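Local coordinates for pyocyanin demethylase (Mycobacterium fortuitum subsp. fortuitum DSM 46621 = ATCC 6841, PDB 5K21), which demethylates the Pseudomonas aeruginosa pigment pyocyanin by a tautomerizing reaction, yielding phenazin-1-ol and inhibiting biofilms of that bacterium, at residues G54-A59 against E126-K131. Sequence-based numbering, arbitrary orientation.
Sequences GYDGGA and EKYELK
Tyr128 and Asp56 reach for each other from opposite directions and meet in a single hydrogen bond, the one direct link between 54-59 and 126-131. Their CA atoms are the closest pair across the two segments, yet lie 11.3 Å apart. That spacing excludes backbone pairing and leaves the two side chains to bridge the gap, with only 72 Å² buried in total.

Followed outward from CB, Tyr128 first sets its CG anti to the carbonyl carbon (chi1 -59°), which puts the ring beside the backbone N and lets its CE2 and OH end meet Asp56. Contact becomes close only from CE2 outward: CE2 lies 3.2 Å from Asp56 OD2, and CZ also comes close to that oxygen. At the tip, OH donates to OD2 of Asp56 over 2.8 Å. OD2 sits at the edge of the ring and in its plane, so the carboxylate addresses the phenol rim and not a face. The approach to OD2 is from the syn side but 31° out of the carboxylate plane; carboxylate and ring are themselves turned 27° from coplanar.

The other oxygen, Asp56 OD1, lies close to Asp44 OD2, bringing like charges near each other. Phenazin-1-ol touches Tyr128, so the bond ties a pocket-lining ring to a second-layer carboxylate.

Both segments belong to the allene oxide cyclase-like barrel. Strands 51-65 and 127-132 are not neighbours in its eight-stranded antiparallel sheet, and the bond therefore crosses the barrel interior. Leu76 and Ile78 of strand 70-80 and Leu46 of strand 39-48 pack against both residues, while Val19 of strand 13-27 and Val118 of strand 114-119 also touch Tyr128.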
loop_
_atom_site.group_PDB
_atom_site.type_symbol
_atom_site.label_atom_id
_atom_site.label_comp_id
_atom_site.label_asym_id
_atom_site.label_seq_id
_atom_site.Cartn_x
_atom_site.Cartn_y
_atom_site.Cartn_z
ATOM N N GLY B 54 3.699 10.213 -19.274
ATOM C CA GLY B 54 3.135 9.116 -18.514
ATOM C C GLY B 54 2.006 9.600 -17.620
ATOM O O GLY B 54 1.400 10.645 -17.858
ATOM N N TYR B 55 1.728 8.797 -16.608
ATOM C CA TYR B 55 0.612 9.064 -15.712
ATOM C C TYR B 55 0.916 8.391 -14.389
ATOM O O TYR B 55 1.875 7.621 -14.267
ATOM C CB TYR B 55 -0.706 8.571 -16.312
ATOM C CG TYR B 55 -0.671 7.122 -16.722
ATOM C CD1 TYR B 55 -1.013 6.125 -15.827
ATOM C CD2 TYR B 55 -0.291 6.757 -18.010
ATOM C CE1 TYR B 55 -0.982 4.806 -16.194
ATOM C CE2 TYR B 55 -0.250 5.436 -18.389
ATOM C CZ TYR B 55 -0.601 4.463 -17.472
ATOM O OH TYR B 55 -0.558 3.140 -17.831
ATOM N N ASP B 56 0.090 8.681 -13.386
ATOM C CA ASP B 56 0.292 8.029 -12.111
ATOM C C ASP B 56 -1.058 7.789 -11.453
ATOM O O ASP B 56 -2.118 8.214 -11.942
ATOM C CB ASP B 56 1.261 8.816 -11.194
ATOM C CG ASP B 56 0.690 10.139 -10.682
ATOM O OD1 ASP B 56 -0.545 10.251 -10.458
ATOM O OD2 ASP B 56 1.501 11.079 -10.496
ATOM N N GLY B 57 -0.983 7.014 -10.389
ATOM C CA GLY B 57 -2.134 6.705 -9.568
ATOM C C GLY B 57 -1.669 6.457 -8.156
ATOM O O GLY B 57 -0.577 5.931 -7.934
ATOM N N GLY B 58 -2.495 6.852 -7.193
ATOM C CA GLY B 58 -2.072 6.732 -5.817
ATOM C C GLY B 58 -3.220 6.906 -4.854
ATOM O O GLY B 58 -4.357 7.214 -5.239
ATOM N N ALA B 59 -2.879 6.724 -3.581
ATOM C CA ALA B 59 -3.835 6.819 -2.492
ATOM C C ALA B 59 -3.123 7.393 -1.283
ATOM O O ALA B 59 -1.961 7.059 -1.025
ATOM C CB ALA B 59 -4.432 5.439 -2.177
ATOM N N GLU B 126 2.470 22.037 -10.104
ATOM C CA GLU B 126 2.911 20.885 -9.337
ATOM C C GLU B 126 4.003 20.148 -10.096
ATOM O O GLU B 126 3.914 19.954 -11.310
ATOM C CB GLU B 126 1.741 19.936 -9.071
ATOM C CG GLU B 126 2.147 18.763 -8.201
ATOM C CD GLU B 126 0.991 17.877 -7.807
ATOM O OE1 GLU B 126 -0.177 18.330 -7.851
ATOM O OE2 GLU B 126 1.257 16.718 -7.440
ATOM N N LYS B 127 5.027 19.723 -9.367
ATOM C CA LYS B 127 6.143 18.995 -9.949
ATOM C C LYS B 127 6.578 17.886 -9.010
ATOM O O LYS B 127 6.387 17.970 -7.791
ATOM C CB LYS B 127 7.343 19.906 -10.214
ATOM C CG LYS B 127 7.110 20.993 -11.240
ATOM C CD LYS B 127 8.402 21.765 -11.510
ATOM C CE LYS B 127 8.222 22.862 -12.553
ATOM N NZ LYS B 127 7.296 23.934 -12.109
ATOM N N TYR B 128 7.129 16.833 -9.607
ATOM C CA TYR B 128 7.871 15.803 -8.898
ATOM C C TYR B 128 9.328 15.950 -9.291
ATOM O O TYR B 128 9.646 15.971 -10.492
ATOM C CB TYR B 128 7.438 14.392 -9.274
ATOM C CG TYR B 128 6.012 14.025 -9.051
ATOM C CD1 TYR B 128 5.249 14.651 -8.091
ATOM C CD2 TYR B 128 5.433 13.006 -9.806
ATOM C CE1 TYR B 128 3.915 14.295 -7.892
ATOM C CE2 TYR B 128 4.095 12.626 -9.600
ATOM C CZ TYR B 128 3.352 13.274 -8.644
ATOM O OH TYR B 128 2.026 12.907 -8.435
ATOM N N GLU B 129 10.202 15.990 -8.298
ATOM C CA GLU B 129 11.643 15.994 -8.546
ATOM C C GLU B 129 12.208 14.693 -7.993
ATOM O O GLU B 129 12.124 14.424 -6.791
ATOM C CB GLU B 129 12.306 17.224 -7.926
ATOM C CG GLU B 129 13.799 17.318 -8.202
ATOM C CD GLU B 129 14.122 17.435 -9.711
ATOM O OE1 GLU B 129 13.357 18.118 -10.440
ATOM O OE2 GLU B 129 15.143 16.855 -10.164
ATOM N N LEU B 130 12.736 13.866 -8.883
ATOM C CA LEU B 130 13.193 12.532 -8.530
ATOM C C LEU B 130 14.712 12.480 -8.465
ATOM O O LEU B 130 15.395 13.106 -9.284
ATOM C CB LEU B 130 12.711 11.515 -9.557
ATOM C CG LEU B 130 11.239 11.118 -9.436
ATOM C CD1 LEU B 130 10.352 12.232 -9.979
ATOM C CD2 LEU B 130 10.986 9.839 -10.137
ATOM N N LYS B 131 15.224 11.759 -7.467
ATOM C CA LYS B 131 16.617 11.327 -7.417
ATOM C C LYS B 131 16.592 9.816 -7.245
ATOM O O LYS B 131 16.185 9.316 -6.189
ATOM C CB LYS B 131 17.383 11.990 -6.281
ATOM C CG LYS B 131 18.869 11.587 -6.270
ATOM C CD LYS B 131 19.633 12.110 -5.072
ATOM C CE LYS B 131 21.003 11.444 -4.985
ATOM N NZ LYS B 131 21.716 11.701 -3.693
#